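Local coordinates for protein 2-C-methyl-D-erythritol 4-phosphate cytidylyltransferase (Neisseria gonorrhoeae, PDB 1VGW) that probably catalyses the transfer of a cytidylyl group from CTP to 2-C-methyl-D-erythritol 4-phosphate, a step of isoprenoid biosynthesis that releases diphosphate, at residues 6-11 against 50-55. Sequence-based numbering, arbitrary orientation.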
ATOM      1  N   LYS B   6       1.868 -27.953 -16.570  1.00 32.91           N
ATOM      2  CA  LYS B   6       0.613 -27.430 -16.073  1.00 34.73           C
ATOM      3  C   LYS B   6       0.701 -26.261 -15.100  1.00 34.35           C
ATOM      4  O   LYS B   6       1.649 -26.127 -14.317  1.00 33.28           O
ATOM      5  CB  LYS B   6      -0.169 -28.557 -15.360  1.00 35.42           C
ATOM      6  CG  LYS B   6      -0.673 -29.643 -16.298  1.00 41.77           C
ATOM      7  CD  LYS B   6      -1.131 -30.817 -15.407  1.00 49.67           C
ATOM      8  CE  LYS B   6      -1.390 -32.078 -16.222  1.00 53.11           C
ATOM      9  NZ  LYS B   6      -1.331 -33.287 -15.306  1.00 57.60           N
ATOM     10  N   ASN B   7      -0.405 -25.504 -15.075  1.00 32.45           N
ATOM     11  CA  ASN B   7      -0.552 -24.355 -14.155  1.00 29.11           C
ATOM     12  C   ASN B   7      -1.708 -24.637 -13.189  1.00 28.79           C
ATOM     13  O   ASN B   7      -2.866 -24.681 -13.665  1.00 26.87           O
ATOM     14  CB  ASN B   7      -0.856 -23.110 -14.976  1.00 27.06           C
ATOM     15  CG  ASN B   7       0.405 -22.600 -15.652  1.00 31.69           C
ATOM     16  OD1 ASN B   7       1.424 -22.456 -14.965  1.00 31.86           O
ATOM     17  ND2 ASN B   7       0.307 -22.321 -16.933  1.00 33.00           N
ATOM     18  N   ILE B   8      -1.399 -24.887 -11.927  1.00 26.25           N
ATOM     19  CA  ILE B   8      -2.411 -25.213 -10.930  1.00 27.97           C
ATOM     20  C   ILE B   8      -2.565 -24.193  -9.805  1.00 28.15           C
ATOM     21  O   ILE B   8      -1.632 -23.957  -9.010  1.00 27.12           O
ATOM     22  CB  ILE B   8      -2.093 -26.588 -10.298  1.00 26.21           C
ATOM     23  CG1 ILE B   8      -1.936 -27.673 -11.391  1.00 22.93           C
ATOM     24  CG2 ILE B   8      -3.134 -27.035  -9.297  1.00 22.41           C
ATOM     25  CD1 ILE B   8      -1.200 -28.888 -10.864  1.00 16.87           C
ATOM     26  N   ALA B   9      -3.748 -23.608  -9.637  1.00 28.38           N
ATOM     27  CA  ALA B   9      -3.978 -22.630  -8.546  1.00 26.81           C
ATOM     28  C   ALA B   9      -4.260 -23.309  -7.222  1.00 26.01           C
ATOM     29  O   ALA B   9      -5.030 -24.309  -7.179  1.00 25.46           O
ATOM     30  CB  ALA B   9      -5.135 -21.694  -8.863  1.00 26.82           C
ATOM     31  N   LEU B  10      -3.593 -22.862  -6.157  1.00 23.45           N
ATOM     32  CA  LEU B  10      -3.872 -23.477  -4.822  1.00 25.04           C
ATOM     33  C   LEU B  10      -4.239 -22.326  -3.857  1.00 26.21           C
ATOM     34  O   LEU B  10      -3.536 -21.316  -3.713  1.00 24.47           O
ATOM     35  CB  LEU B  10      -2.715 -24.298  -4.326  1.00 22.25           C
ATOM     36  CG  LEU B  10      -2.666 -24.890  -2.955  1.00 25.79           C
ATOM     37  CD1 LEU B  10      -3.704 -26.002  -2.779  1.00 22.25           C
ATOM     38  CD2 LEU B  10      -1.289 -25.495  -2.587  1.00 22.51           C
ATOM     39  N   ILE B  11      -5.398 -22.450  -3.232  1.00 28.35           N
ATOM     40  CA  ILE B  11      -5.956 -21.383  -2.362  1.00 28.70           C
ATOM     41  C   ILE B  11      -6.220 -21.908  -0.964  1.00 28.78           C
ATOM     42  O   ILE B  11      -7.099 -22.743  -0.747  1.00 29.55           O
ATOM     43  CB  ILE B  11      -7.305 -20.909  -2.999  1.00 35.31           C
ATOM     44  CG1 ILE B  11      -7.023 -20.177  -4.326  1.00 33.01           C
ATOM     45  CG2 ILE B  11      -8.068 -19.980  -2.043  1.00 32.11           C
ATOM     46  CD1 ILE B  11      -8.239 -19.850  -5.128  1.00 35.68           C
ATOM     47  N   VAL B  50      -4.802 -21.475 -16.921  1.00 37.82           N
ATOM     48  CA  VAL B  50      -4.845 -22.224 -15.655  1.00 33.75           C
ATOM     49  C   VAL B  50      -5.527 -23.530 -15.957  1.00 34.11           C
ATOM     50  O   VAL B  50      -6.569 -23.508 -16.601  1.00 38.09           O
ATOM     51  CB  VAL B  50      -5.584 -21.413 -14.573  1.00 32.60           C
ATOM     52  CG1 VAL B  50      -5.873 -22.191 -13.288  1.00 27.72           C
ATOM     53  CG2 VAL B  50      -4.740 -20.190 -14.229  1.00 27.10           C
ATOM     54  N   ASP B  51      -4.997 -24.654 -15.541  1.00 33.16           N
ATOM     55  CA  ASP B  51      -5.559 -25.944 -15.900  1.00 30.90           C
ATOM     56  C   ASP B  51      -6.384 -26.570 -14.796  1.00 32.05           C
ATOM     57  O   ASP B  51      -7.109 -27.539 -15.035  1.00 31.69           O
ATOM     58  CB  ASP B  51      -4.363 -26.905 -16.237  1.00 31.72           C
ATOM     59  CG  ASP B  51      -3.459 -26.274 -17.273  1.00 37.32           C
ATOM     60  OD1 ASP B  51      -3.937 -25.986 -18.397  1.00 40.91           O
ATOM     61  OD2 ASP B  51      -2.286 -25.941 -16.955  1.00 37.43           O
ATOM     62  N   LEU B  52      -6.224 -26.120 -13.555  1.00 29.70           N
ATOM     63  CA  LEU B  52      -6.941 -26.677 -12.434  1.00 30.14           C
ATOM     64  C   LEU B  52      -6.887 -25.665 -11.266  1.00 32.24           C
ATOM     65  O   LEU B  52      -5.980 -24.809 -11.227  1.00 29.65           O
ATOM     66  CB  LEU B  52      -6.295 -27.999 -12.001  1.00 31.32           C
ATOM     67  CG  LEU B  52      -6.901 -28.771 -10.848  1.00 33.25           C
ATOM     68  CD1 LEU B  52      -8.125 -29.583 -11.284  1.00 39.32           C
ATOM     69  CD2 LEU B  52      -5.923 -29.710 -10.172  1.00 26.09           C
ATOM     70  N   THR B  53      -7.876 -25.773 -10.390  1.00 30.10           N
ATOM     71  CA  THR B  53      -7.981 -24.911  -9.211  1.00 28.14           C
ATOM     72  C   THR B  53      -8.392 -25.754  -8.017  1.00 28.81           C
ATOM     73  O   THR B  53      -9.262 -26.629  -8.106  1.00 28.02           O
ATOM     74  CB  THR B  53      -8.959 -23.761  -9.452  1.00 29.22           C
ATOM     75  OG1 THR B  53      -8.477 -22.968 -10.541  1.00 26.05           O
ATOM     76  CG2 THR B  53      -9.200 -22.909  -8.237  1.00 25.58           C
ATOM     77  N   VAL B  54      -7.645 -25.629  -6.923  1.00 27.89           N
ATOM     78  CA  VAL B  54      -7.934 -26.365  -5.706  1.00 29.16           C
ATOM     79  C   VAL B  54      -8.051 -25.375  -4.517  1.00 29.28           C
ATOM     80  O   VAL B  54      -7.330 -24.380  -4.544  1.00 28.44           O
ATOM     81  CB  VAL B  54      -6.838 -27.375  -5.358  1.00 30.58           C
ATOM     82  CG1 VAL B  54      -7.228 -28.267  -4.195  1.00 27.52           C
ATOM     83  CG2 VAL B  54      -6.518 -28.267  -6.585  1.00 34.02           C
ATOM     84  N   VAL B  55      -8.974 -25.638  -3.614  1.00 27.99           N
ATOM     85  CA  VAL B  55      -9.229 -24.836  -2.425  1.00 29.36           C
ATOM     86  C   VAL B  55      -9.115 -25.775  -1.220  1.00 28.04           C
ATOM     87  O   VAL B  55      -9.703 -26.857  -1.350  1.00 28.88           O
ATOM     88  CB  VAL B  55     -10.660 -24.249  -2.352  1.00 33.56           C
ATOM     89  CG1 VAL B  55     -10.728 -23.308  -1.124  1.00 31.76           C
ATOM     90  CG2 VAL B  55     -11.017 -23.468  -3.600  1.00 32.70           C
TER
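Ile8 and Leu52 lie side by side and point the same way, Ile8 CG2 4.0 Å from Leu52 CD2, while further along the same sheet face Leu10 reaches Val54, and helix 84-98 packs over Ile8, Leu10 and Val54. The other face carries Ala9, Thr53, Ile11 and Val55, covered by helix 36-45 through Phe44, Val40 and Leu41. Val55 CG1 stands anti to its own N (chi1 -174°), on the carbonyl side, and comes within 3.7 Å of Ile11 O. Ala9 is gripped through both backbone polar atoms: its N donates to Leu52 O at 3.0 Å and its O accepts from Val54 N at 2.9 Å. Ile11 N then bonds to Val54 O, a more bent link (147° at the hydrogen). Asp51 N donates to Asn7 O at 2.8 Å, and the Asp51 carboxylate turns back so that OD2 takes Asn7 N at 2.7 Å, nearly straight at 170°. One aspartate thus uses backbone and side chain to hold the backbone N and O of Asn7, whose ND2 bonds to Ala49 O. The two strands are neighbours in the parallel part of the Rossmann-like cytidylyltransferase core, linked by a beta-alpha-beta crossover that includes helix 36-45. The pair is largely buried and mostly apolar toward its C-terminal end, and its more exposed end is closed by a carboxylate standing in for a backbone carbonyl.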